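Local coordinates for protein ATP grasp ligase (Microcystis aeruginosa MRC, PDB 5IG9) that probably acts as an ATP-grasp ligase, using ATP to close side-chain ester rings in the precursor peptide of a microviridin, at residues Y256-L266 with I280-Y290; I163-F171 with V182-K190. All blocks are in the same frame, centred on the assembly; numbering follows the deposited sequence.

Contact 1 of 2, residues Y256-L266 with I280-Y290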
loop_
_atom_site.group_PDB
_atom_site.type_symbol
_atom_site.label_atom_id
_atom_site.label_comp_id
_atom_site.label_asym_id
_atom_site.label_seq_id
_atom_site.Cartn_x
_atom_site.Cartn_y
_atom_site.Cartn_z
ATOM N N TYR A 256 -25.786 19.512 -9.680
ATOM C CA TYR A 256 -24.960 20.631 -10.109
ATOM C C TYR A 256 -24.312 20.266 -11.435
ATOM O O TYR A 256 -23.919 19.115 -11.641
ATOM C CB TYR A 256 -23.898 20.969 -9.054
ATOM C CG TYR A 256 -23.100 22.232 -9.315
ATOM C CD1 TYR A 256 -21.986 22.215 -10.147
ATOM C CD2 TYR A 256 -23.448 23.435 -8.714
ATOM C CE1 TYR A 256 -21.253 23.362 -10.383
ATOM C CE2 TYR A 256 -22.720 24.586 -8.945
ATOM C CZ TYR A 256 -21.624 24.543 -9.779
ATOM O OH TYR A 256 -20.894 25.685 -10.012
ATOM N N ASP A 257 -24.209 21.247 -12.330
ATOM C CA ASP A 257 -23.622 21.047 -13.650
ATOM C C ASP A 257 -22.214 21.629 -13.662
ATOM O O ASP A 257 -22.039 22.852 -13.669
ATOM C CB ASP A 257 -24.487 21.685 -14.736
ATOM C CG ASP A 257 -25.794 20.942 -14.959
ATOM O OD1 ASP A 257 -25.797 19.694 -14.885
ATOM O OD2 ASP A 257 -26.823 21.607 -15.209
ATOM N N LEU A 258 -21.215 20.754 -13.664
ATOM C CA LEU A 258 -19.841 21.192 -13.814
ATOM C C LEU A 258 -19.625 21.787 -15.206
ATOM O O LEU A 258 -20.279 21.382 -16.170
ATOM C CB LEU A 258 -18.879 20.025 -13.615
ATOM C CG LEU A 258 -18.625 19.508 -12.203
ATOM C CD1 LEU A 258 -17.747 18.267 -12.251
ATOM C CD2 LEU A 258 -17.976 20.593 -11.365
ATOM N N PRO A 259 -18.721 22.754 -15.333
ATOM C CA PRO A 259 -18.252 23.141 -16.666
ATOM C C PRO A 259 -17.665 21.935 -17.386
ATOM O O PRO A 259 -17.001 21.092 -16.778
ATOM C CB PRO A 259 -17.189 24.203 -16.371
ATOM C CG PRO A 259 -17.575 24.758 -15.035
ATOM C CD PRO A 259 -18.141 23.596 -14.272
ATOM N N LYS A 260 -17.920 21.846 -18.695
ATOM C CA LYS A 260 -17.410 20.713 -19.460
ATOM C C LYS A 260 -15.889 20.635 -19.421
ATOM O O LYS A 260 -15.329 19.553 -19.625
ATOM C CB LYS A 260 -17.890 20.780 -20.912
ATOM C CG LYS A 260 -17.107 21.738 -21.792
ATOM C CD LYS A 260 -17.255 21.394 -23.269
ATOM C CE LYS A 260 -16.493 20.125 -23.628
ATOM N NZ LYS A 260 -16.542 19.846 -25.093
ATOM N N THR A 261 -15.212 21.754 -19.154
ATOM C CA THR A 261 -13.760 21.729 -19.013
ATOM C C THR A 261 -13.346 21.024 -17.729
ATOM O O THR A 261 -12.405 20.222 -17.729
ATOM C CB THR A 261 -13.204 23.151 -19.046
ATOM O OG1 THR A 261 -13.545 23.770 -20.292
ATOM C CG2 THR A 261 -11.691 23.135 -18.892
ATOM N N ILE A 262 -14.040 21.306 -16.624
ATOM C CA ILE A 262 -13.751 20.618 -15.369
ATOM C C ILE A 262 -14.072 19.133 -15.489
ATOM O O ILE A 262 -13.322 18.279 -15.002
ATOM C CB ILE A 262 -14.524 21.272 -14.208
ATOM C CG1 ILE A 262 -14.190 22.763 -14.107
ATOM C CG2 ILE A 262 -14.214 20.564 -12.895
ATOM C CD1 ILE A 262 -12.757 23.046 -13.747
ATOM N N GLU A 263 -15.189 18.801 -16.146
ATOM C CA GLU A 263 -15.550 17.397 -16.325
ATOM C C GLU A 263 -14.493 16.650 -17.128
ATOM O O GLU A 263 -14.134 15.516 -16.793
ATOM C CB GLU A 263 -16.913 17.281 -17.006
ATOM C CG GLU A 263 -18.091 17.557 -16.095
ATOM C CD GLU A 263 -19.415 17.285 -16.777
ATOM O OE1 GLU A 263 -19.399 16.952 -17.980
ATOM O OE2 GLU A 263 -20.469 17.401 -16.115
ATOM N N LYS A 264 -13.984 17.268 -18.197
ATOM C CA LYS A 264 -12.974 16.597 -19.007
ATOM C C LYS A 264 -11.644 16.496 -18.271
ATOM O O LYS A 264 -10.882 15.551 -18.499
ATOM C CB LYS A 264 -12.802 17.320 -20.345
ATOM C CG LYS A 264 -11.645 18.305 -20.404
ATOM C CD LYS A 264 -10.560 17.824 -21.358
ATOM C CE LYS A 264 -9.389 18.796 -21.422
ATOM N NZ LYS A 264 -8.375 18.350 -22.418
ATOM N N GLN A 265 -11.353 17.443 -17.376
ATOM C CA GLN A 265 -10.113 17.368 -16.610
ATOM C C GLN A 265 -10.193 16.284 -15.543
ATOM O O GLN A 265 -9.208 15.580 -15.292
ATOM C CB GLN A 265 -9.797 18.725 -15.977
ATOM C CG GLN A 265 -9.327 19.785 -16.967
ATOM C CD GLN A 265 -9.181 21.154 -16.331
ATOM O OE1 GLN A 265 -10.120 21.675 -15.731
ATOM N NE2 GLN A 265 -7.997 21.741 -16.454
ATOM N N LEU A 266 -11.354 16.132 -14.905
ATOM C CA LEU A 266 -11.515 15.062 -13.927
ATOM C C LEU A 266 -11.473 13.695 -14.594
ATOM O O LEU A 266 -10.988 12.728 -13.997
ATOM C CB LEU A 266 -12.821 15.240 -13.156
ATOM C CG LEU A 266 -12.905 16.474 -12.260
ATOM C CD1 LEU A 266 -14.260 16.516 -11.584
ATOM C CD2 LEU A 266 -11.784 16.483 -11.236
ATOM N N ILE A 280 -14.649 12.467 -5.680
ATOM C CA ILE A 280 -13.819 13.657 -5.812
ATOM C C ILE A 280 -14.443 14.791 -5.017
ATOM O O ILE A 280 -15.660 15.003 -5.067
ATOM C CB ILE A 280 -13.642 14.059 -7.288
ATOM C CG1 ILE A 280 -13.057 12.893 -8.082
ATOM C CG2 ILE A 280 -12.767 15.304 -7.407
ATOM C CD1 ILE A 280 -12.785 13.223 -9.526
ATOM N N ASP A 281 -13.605 15.518 -4.290
ATOM C CA ASP A 281 -14.020 16.670 -3.506
ATOM C C ASP A 281 -13.497 17.935 -4.170
ATOM O O ASP A 281 -12.300 18.041 -4.458
ATOM C CB ASP A 281 -13.500 16.571 -2.070
ATOM C CG ASP A 281 -14.221 15.512 -1.264
ATOM O OD1 ASP A 281 -15.377 15.207 -1.611
ATOM O OD2 ASP A 281 -13.643 14.997 -0.284
ATOM N N MET A 282 -14.396 18.883 -4.427
ATOM C CA MET A 282 -14.012 20.193 -4.931
ATOM C C MET A 282 -14.769 21.260 -4.156
ATOM O O MET A 282 -15.728 20.977 -3.433
ATOM C CB MET A 282 -14.277 20.334 -6.434
ATOM C CG MET A 282 -13.571 19.313 -7.309
ATOM S SD MET A 282 -13.776 19.650 -9.068
ATOM C CE MET A 282 -12.697 21.062 -9.279
ATOM N N ILE A 283 -14.314 22.503 -4.304
ATOM C CA ILE A 283 -15.004 23.662 -3.755
ATOM C C ILE A 283 -15.071 24.737 -4.829
ATOM O O ILE A 283 -14.228 24.799 -5.730
ATOM C CB ILE A 283 -14.324 24.222 -2.486
ATOM C CG1 ILE A 283 -12.879 24.614 -2.785
ATOM C CG2 ILE A 283 -14.391 23.218 -1.347
ATOM C CD1 ILE A 283 -12.182 25.281 -1.632
ATOM N N VAL A 284 -16.088 25.590 -4.726
ATOM C CA VAL A 284 -16.293 26.697 -5.650
ATOM C C VAL A 284 -16.290 27.990 -4.853
ATOM O O VAL A 284 -17.066 28.144 -3.902
ATOM C CB VAL A 284 -17.605 26.555 -6.442
ATOM C CG1 VAL A 284 -17.658 27.585 -7.561
ATOM C CG2 VAL A 284 -17.749 25.146 -6.994
ATOM N N THR A 285 -15.425 28.914 -5.243
ATOM C CA THR A 285 -15.365 30.216 -4.611
ATOM C C THR A 285 -16.590 31.043 -4.988
ATOM O O THR A 285 -17.330 30.698 -5.912
ATOM C CB THR A 285 -14.085 30.939 -5.022
ATOM O OG1 THR A 285 -14.095 31.176 -6.435
ATOM C CG2 THR A 285 -12.864 30.107 -4.657
ATOM N N PRO A 286 -16.854 32.130 -4.258
ATOM C CA PRO A 286 -17.912 33.052 -4.700
ATOM C C PRO A 286 -17.694 33.596 -6.105
ATOM O O PRO A 286 -18.676 33.794 -6.832
ATOM C CB PRO A 286 -17.870 34.154 -3.635
ATOM C CG PRO A 286 -17.392 33.450 -2.405
ATOM C CD PRO A 286 -16.410 32.413 -2.882
ATOM N N ASP A 287 -16.446 33.826 -6.522
ATOM C CA ASP A 287 -16.141 34.226 -7.892
ATOM C C ASP A 287 -15.956 33.031 -8.830
ATOM O O ASP A 287 -15.276 33.160 -9.856
ATOM C CB ASP A 287 -14.902 35.130 -7.930
ATOM C CG ASP A 287 -13.667 34.477 -7.328
ATOM O OD1 ASP A 287 -13.788 33.824 -6.270
ATOM O OD2 ASP A 287 -12.570 34.627 -7.907
ATOM N N GLU A 288 -16.531 31.877 -8.483
ATOM C CA GLU A 288 -16.669 30.727 -9.383
ATOM C C GLU A 288 -15.324 30.183 -9.863
ATOM O O GLU A 288 -15.155 29.842 -11.036
ATOM C CB GLU A 288 -17.568 31.066 -10.572
ATOM C CG GLU A 288 -19.048 30.936 -10.272
ATOM C CD GLU A 288 -19.896 30.985 -11.524
ATOM O OE1 GLU A 288 -20.153 32.101 -12.026
ATOM O OE2 GLU A 288 -20.293 29.903 -12.016
ATOM N N ARG A 289 -14.364 30.086 -8.949
ATOM C CA ARG A 289 -13.133 29.352 -9.201
ATOM C C ARG A 289 -13.265 27.951 -8.622
ATOM O O ARG A 289 -13.697 27.781 -7.477
ATOM C CB ARG A 289 -11.927 30.066 -8.585
ATOM C CG ARG A 289 -11.546 31.356 -9.287
ATOM C CD ARG A 289 -10.442 32.093 -8.543
ATOM N NE ARG A 289 -9.150 31.420 -8.640
ATOM C CZ ARG A 289 -8.195 31.756 -9.502
ATOM N NH1 ARG A 289 -8.384 32.757 -10.351
ATOM N NH2 ARG A 289 -7.050 31.091 -9.520
ATOM N N TYR A 290 -12.906 26.946 -9.421
ATOM C CA TYR A 290 -13.036 25.550 -9.026
ATOM C C TYR A 290 -11.685 25.034 -8.546
ATOM O O TYR A 290 -10.715 25.013 -9.311
ATOM C CB TYR A 290 -13.561 24.698 -10.181
ATOM C CG TYR A 290 -14.990 25.003 -10.587
ATOM C CD1 TYR A 290 -15.275 26.048 -11.452
ATOM C CD2 TYR A 290 -16.051 24.242 -10.107
ATOM C CE1 TYR A 290 -16.575 26.334 -11.827
ATOM C CE2 TYR A 290 -17.355 24.520 -10.477
ATOM C CZ TYR A 290 -17.611 25.566 -11.338
ATOM O OH TYR A 290 -18.907 25.849 -11.713
#
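Y256 and Y290 meet hydroxyl to hydroxyl, OH to OH at 2.6 Å, and either phenol could be the donor. The Y256 side chain gets there because its CG lies anti to the backbone N (chi1 -172°), and Y290 OH then sits at the edge of the Y256 ring, in its plane. Y290 arrives from the opposite direction. P259, at the N-cap of helix 260-273, sets CD 3.6 Å from Y290 CZ, while L258 CD2 approaches Y290 CE2 at 4.1 Å. V284 CG1 lies over one face of the Y290 ring near its rim, and I262 comes up to the ring with CD1 4.0 Å from Y290 CB. I262 CG2 touches M282 CE at 4.0 Å; M282 brings its methyl there through a bend about the CG-SD bond (chi3 74°). L266 CD1 reaches M282 SD, and L266 CD2 packs on I280 CD1 at 3.8 Å, the side chains running antiparallel. A phenylalanine in place of Y290 would probably keep much ring packing but leave Y256 OH without its phenolic mate. The helix and its lead-in thus pack on strands 277-284 and 290-296 through apolar contacts, with one uncharged side-chain hydrogen bond at the tyrosine end.

Contact 2 of 2, residues I163-F171 with V182-K190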
loop_
_atom_site.group_PDB
_atom_site.type_symbol
_atom_site.label_atom_id
_atom_site.label_comp_id
_atom_site.label_asym_id
_atom_site.label_seq_id
_atom_site.Cartn_x
_atom_site.Cartn_y
_atom_site.Cartn_z
ATOM N N ILE A 163 -4.947 28.896 7.577
ATOM C CA ILE A 163 -4.647 27.560 7.087
ATOM C C ILE A 163 -5.310 26.542 8.002
ATOM O O ILE A 163 -5.651 26.828 9.152
ATOM C CB ILE A 163 -3.133 27.278 6.992
ATOM C CG1 ILE A 163 -2.518 27.246 8.388
ATOM C CG2 ILE A 163 -2.444 28.308 6.106
ATOM C CD1 ILE A 163 -1.163 26.599 8.436
ATOM N N VAL A 164 -5.499 25.341 7.468
ATOM C CA VAL A 164 -5.972 24.214 8.251
ATOM C C VAL A 164 -4.849 23.187 8.334
ATOM O O VAL A 164 -3.786 23.336 7.729
ATOM C CB VAL A 164 -7.254 23.592 7.666
ATOM C CG1 VAL A 164 -8.418 24.568 7.776
ATOM C CG2 VAL A 164 -7.032 23.173 6.219
ATOM N N THR A 165 -5.091 22.138 9.110
ATOM C CA THR A 165 -4.198 20.993 9.168
ATOM C C THR A 165 -5.020 19.715 9.116
ATOM O O THR A 165 -6.195 19.692 9.499
ATOM C CB THR A 165 -3.323 21.001 10.428
ATOM O OG1 THR A 165 -2.278 20.034 10.285
ATOM C CG2 THR A 165 -4.146 20.659 11.659
ATOM N N LYS A 166 -4.393 18.653 8.621
ATOM C CA LYS A 166 -5.057 17.362 8.523
ATOM C C LYS A 166 -3.997 16.276 8.452
ATOM O O LYS A 166 -2.824 16.539 8.168
ATOM C CB LYS A 166 -5.989 17.295 7.311
ATOM C CG LYS A 166 -5.283 17.406 5.965
ATOM C CD LYS A 166 -6.297 17.560 4.836
ATOM C CE LYS A 166 -5.632 17.564 3.466
ATOM N NZ LYS A 166 -5.066 16.236 3.089
ATOM N N MET A 167 -4.428 15.051 8.727
ATOM C CA MET A 167 -3.564 13.883 8.675
ATOM C C MET A 167 -3.780 13.147 7.361
ATOM O O MET A 167 -4.904 13.063 6.860
ATOM C CB MET A 167 -3.841 12.950 9.857
ATOM C CG MET A 167 -3.613 13.589 11.221
ATOM S SD MET A 167 -1.869 13.799 11.634
ATOM C CE MET A 167 -1.403 12.116 12.035
ATOM N N LEU A 168 -2.691 12.624 6.797
ATOM C CA LEU A 168 -2.794 11.813 5.591
ATOM C C LEU A 168 -3.339 10.418 5.870
ATOM O O LEU A 168 -3.798 9.748 4.939
ATOM C CB LEU A 168 -1.429 11.700 4.908
ATOM C CG LEU A 168 -0.828 12.968 4.301
ATOM C CD1 LEU A 168 0.534 12.667 3.693
ATOM C CD2 LEU A 168 -1.760 13.565 3.260
ATOM N N SER A 169 -3.307 9.976 7.123
ATOM C CA SER A 169 -3.701 8.629 7.499
ATOM C C SER A 169 -5.037 8.645 8.229
ATOM O O SER A 169 -5.466 9.665 8.772
ATOM C CB SER A 169 -2.634 7.974 8.385
ATOM O OG SER A 169 -2.523 8.643 9.632
ATOM N N GLN A 170 -5.693 7.488 8.226
ATOM C CA GLN A 170 -6.931 7.273 8.961
ATOM C C GLN A 170 -6.634 6.411 10.179
ATOM O O GLN A 170 -5.989 5.363 10.061
ATOM C CB GLN A 170 -7.990 6.600 8.083
ATOM C CG GLN A 170 -8.365 7.383 6.834
ATOM C CD GLN A 170 -9.659 6.894 6.204
ATOM O OE1 GLN A 170 -9.676 6.442 5.059
ATOM N NE2 GLN A 170 -10.754 6.989 6.951
ATOM N N PHE A 171 -7.102 6.852 11.339
ATOM C CA PHE A 171 -6.797 6.187 12.600
ATOM C C PHE A 171 -7.697 6.785 13.672
ATOM O O PHE A 171 -8.493 7.693 13.408
ATOM C CB PHE A 171 -5.318 6.339 12.966
ATOM C CG PHE A 171 -4.907 7.758 13.240
ATOM C CD1 PHE A 171 -4.682 8.645 12.198
ATOM C CD2 PHE A 171 -4.749 8.209 14.538
ATOM C CE1 PHE A 171 -4.311 9.952 12.450
ATOM C CE2 PHE A 171 -4.376 9.513 14.796
ATOM C CZ PHE A 171 -4.155 10.385 13.751
ATOM N N VAL A 182 -10.441 11.465 17.033
ATOM C CA VAL A 182 -10.090 11.565 15.621
ATOM C C VAL A 182 -9.665 12.995 15.317
ATOM O O VAL A 182 -10.239 13.951 15.848
ATOM C CB VAL A 182 -11.274 11.127 14.730
ATOM C CG1 VAL A 182 -11.207 11.779 13.355
ATOM C CG2 VAL A 182 -11.303 9.614 14.601
ATOM N N VAL A 183 -8.647 13.139 14.470
ATOM C CA VAL A 183 -8.174 14.443 14.019
ATOM C C VAL A 183 -8.939 14.798 12.747
ATOM O O VAL A 183 -8.600 14.342 11.654
ATOM C CB VAL A 183 -6.662 14.453 13.787
ATOM C CG1 VAL A 183 -6.218 15.797 13.226
ATOM C CG2 VAL A 183 -5.920 14.145 15.079
ATOM N N PHE A 184 -9.981 15.612 12.891
ATOM C CA PHE A 184 -10.625 16.196 11.727
ATOM C C PHE A 184 -9.763 17.329 11.174
ATOM O O PHE A 184 -8.821 17.803 11.816
ATOM C CB PHE A 184 -12.017 16.722 12.080
ATOM C CG PHE A 184 -13.015 15.648 12.409
ATOM C CD1 PHE A 184 -13.496 14.804 11.421
ATOM C CD2 PHE A 184 -13.491 15.498 13.701
ATOM C CE1 PHE A 184 -14.422 13.822 11.718
ATOM C CE2 PHE A 184 -14.418 14.519 14.004
ATOM C CZ PHE A 184 -14.883 13.680 13.012
ATOM N N THR A 185 -10.091 17.764 9.959
ATOM C CA THR A 185 -9.441 18.941 9.398
ATOM C C THR A 185 -9.781 20.157 10.250
ATOM O O THR A 185 -10.948 20.547 10.355
ATOM C CB THR A 185 -9.878 19.157 7.950
ATOM O OG1 THR A 185 -9.516 18.013 7.166
ATOM C CG2 THR A 185 -9.200 20.385 7.374
ATOM N N SER A 186 -8.762 20.748 10.865
ATOM C CA SER A 186 -8.976 21.755 11.890
ATOM C C SER A 186 -8.187 23.017 11.587
ATOM O O SER A 186 -7.087 22.953 11.027
ATOM C CB SER A 186 -8.564 21.223 13.270
ATOM O OG SER A 186 -9.129 19.947 13.511
ATOM N N PRO A 187 -8.724 24.180 11.949
ATOM C CA PRO A 187 -7.942 25.414 11.843
ATOM C C PRO A 187 -6.818 25.423 12.865
ATOM O O PRO A 187 -6.997 25.013 14.014
ATOM C CB PRO A 187 -8.965 26.520 12.138
ATOM C CG PRO A 187 -10.308 25.859 12.075
ATOM C CD PRO A 187 -10.089 24.429 12.437
ATOM N N VAL A 188 -5.653 25.891 12.439
ATOM C CA VAL A 188 -4.529 26.091 13.344
ATOM C C VAL A 188 -4.559 27.538 13.808
ATOM O O VAL A 188 -4.874 28.453 13.035
ATOM C CB VAL A 188 -3.185 25.717 12.682
ATOM C CG1 VAL A 188 -3.361 24.502 11.784
ATOM C CG2 VAL A 188 -2.584 26.879 11.911
ATOM N N THR A 189 -4.285 27.744 15.087
ATOM C CA THR A 189 -4.457 29.036 15.727
ATOM C C THR A 189 -3.100 29.668 16.008
ATOM O O THR A 189 -2.045 29.074 15.769
ATOM C CB THR A 189 -5.271 28.889 17.016
ATOM O OG1 THR A 189 -4.536 28.104 17.961
ATOM C CG2 THR A 189 -6.597 28.198 16.727
ATOM N N LYS A 190 -3.142 30.903 16.511
ATOM C CA LYS A 190 -1.929 31.549 16.997
ATOM C C LYS A 190 -1.291 30.740 18.120
ATOM O O LYS A 190 -0.060 30.674 18.228
ATOM C CB LYS A 190 -2.253 32.969 17.464
ATOM C CG LYS A 190 -1.577 33.383 18.762
ATOM C CD LYS A 190 -2.363 34.478 19.467
ATOM C CE LYS A 190 -1.831 34.717 20.870
ATOM N NZ LYS A 190 -2.689 35.656 21.641
#
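V188 lays its two methyls against I163 and T165 where strand 186-187 runs antiparallel to strand 163-166, at the edge of a four-stranded antiparallel sheet. V188 CG2 meets I163 CG1 at 3.5 Å and V188 CG1 meets T165 CB at 3.8 Å, so one side chain bridges alternate residues of the neighbouring strand. The backbone adds a weak bond, V188 N to I163 O at 3.4 Å. T165 and S186 form a hydrogen-bonded pair, T165 N to S186 O at 2.9 Å and S186 N to T165 O at 3.1 Å. T165 OG1 turns the other way, to T205 O on strand 204-208. T185 is split between two neighbours: with OG1 anti to the carbonyl carbon (chi1 -60°), CG2 falls anti to the backbone N and touches V164 CG2 at 3.7 Å, whereas OG1 lies alongside K166 CB. V183 CG1 packs on M167 CG. A chain of another protein packs on M167 and V183, sets an aromatic ring edge-to-face with F171 and hydrogen-bonds the V182 backbone, so this end is its docking surface; E96 of the second subunit bonds L168 N and S169 OG. S186 OG donates to F184 O at 2.8 Å, from above the carbonyl plane.

Followed from the N terminus, the chain first makes contact 2, where residues 182-190 return to 163-171 and close a ten-residue excursion holding the short strands 173-174 and 180-181. It then adds strand 204-208 on the other side of 163-166 and crosses into the five-stranded sheet through 214-221 and 224-231. Contact 1 closes the 13 residues between 266 and 280, holding the rest of helix 260-273 and the start of strand 277-284, and ends at strand 290-296, one of the two outermost strands. The two loops lie in series, neither nested nor crossed. Contact 2 pairs strands of the four-stranded sheet; contact 1 packs a helix on the five-stranded one. Their centres are about 24 Å apart, nearest atoms about 9 Å.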